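Local structure of type III chaperone protein ShcA (Pseudomonas syringae pv. tomato, 4G6T) at residues L7-L12 with E52-I57. The protein probably binds a type III secretion effector as a class IA chaperone of the CesT family and keeps it ready for export. Residues are numbered along the deposited sequence; the frame is centred on the assembly and turned at random.
Sequences LFYKTL and ERLLLI
Tyr-9, in the first turn of helix 8-19, reaches across to the start of strand 53-59 and makes most of this contact. With CG anti to its carbonyl carbon (chi1 -56°), the ring extends from the helix toward the strand, and CE1 lies 4.1 Å from Arg-53 C. Its hydroxyl goes further, to the turn before the strand, where OH is 3.4 Å from Glu-52 CA and 3.5 Å from Arg-53 N. A tyrosine suits this place because its ring is buried between helix and sheet while its oxygen ends against backbone at the edge of the core. Lower on the ring the contact is apolar: CD1 of Tyr-9 lies 4.4 Å from Leu-54 CB, and Cys-47 of the neighbouring strand touches both residues. Leu-12, one turn along the helix, adds a smaller contact, CD2 to Leu-54 CD2 at 4.5 Å; branched apolar chains fit this space, which Leu-106 and Val-108 help to line.

The hydroxyl end is the more open side. Glu-52 is exposed, its carboxylate making a long, weak ion pair with Arg-103, and with Arg-53 it faces Asp-48 in a G1 beta bulge. Arg-53, turned away from the helix, can reach Asp-48 in a salt bridge, and another protein's chain packs against it. Helix and strand are thus held by burial of Tyr-9 and the leucines more than by polar pairing.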
loop_
_atom_site.group_PDB
_atom_site.type_symbol
_atom_site.label_atom_id
_atom_site.label_comp_id
_atom_site.label_asym_id
_atom_site.label_seq_id
_atom_site.Cartn_x
_atom_site.Cartn_y
_atom_site.Cartn_z
ATOM N N LEU A 7 4.438 -14.313 -8.751
ATOM C CA LEU A 7 5.555 -13.366 -8.582
ATOM C C LEU A 7 5.444 -12.123 -9.448
ATOM O O LEU A 7 6.295 -11.286 -9.435
ATOM C CB LEU A 7 6.910 -14.044 -8.789
ATOM C CG LEU A 7 7.384 -14.923 -7.666
ATOM C CD1 LEU A 7 8.379 -15.931 -8.214
ATOM C CD2 LEU A 7 7.900 -14.024 -6.536
ATOM N N PHE A 8 4.401 -12.018 -10.287
ATOM C CA PHE A 8 4.151 -10.842 -11.108
ATOM C C PHE A 8 4.187 -9.520 -10.305
ATOM O O PHE A 8 4.704 -8.540 -10.766
ATOM C CB PHE A 8 2.773 -10.999 -11.745
ATOM C CG PHE A 8 2.424 -9.954 -12.755
ATOM C CD1 PHE A 8 2.806 -10.125 -14.073
ATOM C CD2 PHE A 8 1.765 -8.797 -12.385
ATOM C CE1 PHE A 8 2.476 -9.176 -15.052
ATOM C CE2 PHE A 8 1.452 -7.820 -13.346
ATOM C CZ PHE A 8 1.820 -8.015 -14.673
ATOM N N TYR A 9 3.581 -9.565 -9.115
ATOM C CA TYR A 9 3.479 -8.397 -8.233
ATOM C C TYR A 9 4.870 -7.924 -7.780
ATOM O O TYR A 9 5.176 -6.744 -7.873
ATOM C CB TYR A 9 2.594 -8.694 -7.025
ATOM C CG TYR A 9 1.195 -9.184 -7.448
ATOM C CD1 TYR A 9 0.244 -8.298 -7.960
ATOM C CD2 TYR A 9 0.905 -10.535 -7.455
ATOM C CE1 TYR A 9 -0.976 -8.791 -8.419
ATOM C CE2 TYR A 9 -0.293 -11.020 -7.912
ATOM C CZ TYR A 9 -1.213 -10.136 -8.406
ATOM O OH TYR A 9 -2.445 -10.687 -8.846
ATOM N N LYS A 10 5.693 -8.887 -7.379
ATOM C CA LYS A 10 7.080 -8.565 -7.001
ATOM C C LYS A 10 7.823 -7.973 -8.169
ATOM O O LYS A 10 8.573 -6.992 -8.056
ATOM C CB LYS A 10 7.791 -9.815 -6.528
ATOM C CG LYS A 10 9.260 -9.545 -6.296
ATOM C CD LYS A 10 10.061 -10.768 -5.912
ATOM C CE LYS A 10 11.500 -10.388 -5.565
ATOM N NZ LYS A 10 12.301 -9.867 -6.687
ATOM N N THR A 11 7.710 -8.573 -9.347
ATOM C CA THR A 11 8.378 -8.035 -10.505
ATOM C C THR A 11 8.015 -6.576 -10.789
ATOM O O THR A 11 8.839 -5.723 -11.141
ATOM C CB THR A 11 8.137 -8.936 -11.741
ATOM O OG1 THR A 11 8.493 -10.262 -11.341
ATOM C CG2 THR A 11 8.945 -8.442 -12.920
ATOM N N LEU A 12 6.721 -6.290 -10.640
ATOM C CA LEU A 12 6.234 -4.938 -10.817
ATOM C C LEU A 12 6.862 -4.026 -9.765
ATOM O O LEU A 12 7.273 -2.910 -10.090
ATOM C CB LEU A 12 4.707 -4.886 -10.699
ATOM C CG LEU A 12 4.102 -3.484 -10.688
ATOM C CD1 LEU A 12 4.344 -2.780 -11.977
ATOM C CD2 LEU A 12 2.615 -3.665 -10.362
ATOM N N GLU A 52 -6.523 -11.920 -7.903
ATOM C CA GLU A 52 -5.775 -11.350 -8.999
ATOM C C GLU A 52 -5.887 -9.834 -9.012
ATOM O O GLU A 52 -6.153 -9.209 -9.966
ATOM C CB GLU A 52 -6.167 -11.981 -10.349
ATOM C CG GLU A 52 -5.889 -13.471 -10.349
ATOM C CD GLU A 52 -6.197 -14.134 -11.700
ATOM O OE1 GLU A 52 -5.604 -13.742 -12.734
ATOM O OE2 GLU A 52 -7.031 -15.070 -11.709
ATOM N N ARG A 53 -5.484 -9.237 -7.884
ATOM C CA ARG A 53 -5.519 -7.792 -7.804
ATOM C C ARG A 53 -4.468 -7.296 -6.791
ATOM O O ARG A 53 -4.141 -8.027 -5.847
ATOM C CB ARG A 53 -6.953 -7.266 -7.373
ATOM C CG ARG A 53 -7.469 -7.872 -6.095
ATOM C CD ARG A 53 -8.899 -7.442 -5.664
ATOM N NE ARG A 53 -9.106 -7.874 -4.315
ATOM C CZ ARG A 53 -9.857 -7.231 -3.397
ATOM N NH1 ARG A 53 -10.488 -6.111 -3.724
ATOM N NH2 ARG A 53 -9.847 -7.685 -2.193
ATOM N N LEU A 54 -4.044 -6.077 -6.994
ATOM C CA LEU A 54 -3.156 -5.394 -6.042
ATOM C C LEU A 54 -3.986 -4.339 -5.342
ATOM O O LEU A 54 -4.663 -3.541 -5.996
ATOM C CB LEU A 54 -2.027 -4.771 -6.802
ATOM C CG LEU A 54 -0.940 -4.072 -5.926
ATOM C CD1 LEU A 54 -0.173 -5.078 -5.046
ATOM C CD2 LEU A 54 0.003 -3.191 -6.771
ATOM N N LEU A 55 -3.880 -4.301 -4.030
ATOM C CA LEU A 55 -4.585 -3.268 -3.237
ATOM C C LEU A 55 -3.625 -2.216 -2.780
ATOM O O LEU A 55 -2.537 -2.562 -2.306
ATOM C CB LEU A 55 -5.278 -3.879 -2.073
ATOM C CG LEU A 55 -6.317 -4.959 -2.430
ATOM C CD1 LEU A 55 -6.665 -5.828 -1.261
ATOM C CD2 LEU A 55 -7.480 -4.260 -3.084
ATOM N N LEU A 56 -4.050 -0.984 -2.925
ATOM C CA LEU A 56 -3.384 0.184 -2.326
ATOM C C LEU A 56 -4.244 0.602 -1.160
ATOM O O LEU A 56 -5.457 0.887 -1.332
ATOM C CB LEU A 56 -3.276 1.296 -3.319
ATOM C CG LEU A 56 -2.361 1.200 -4.527
ATOM C CD1 LEU A 56 -2.425 -0.169 -5.215
ATOM C CD2 LEU A 56 -2.552 2.293 -5.536
ATOM N N ILE A 57 -3.688 0.678 0.043
ATOM C CA ILE A 57 -4.450 0.925 1.237
ATOM C C ILE A 57 -3.786 2.031 2.014
ATOM O O ILE A 57 -2.555 2.029 2.176
ATOM C CB ILE A 57 -4.542 -0.277 2.154
ATOM C CG1 ILE A 57 -4.947 -1.571 1.381
ATOM C CG2 ILE A 57 -5.552 -0.052 3.294
ATOM C CD1 ILE A 57 -4.846 -2.880 2.119
#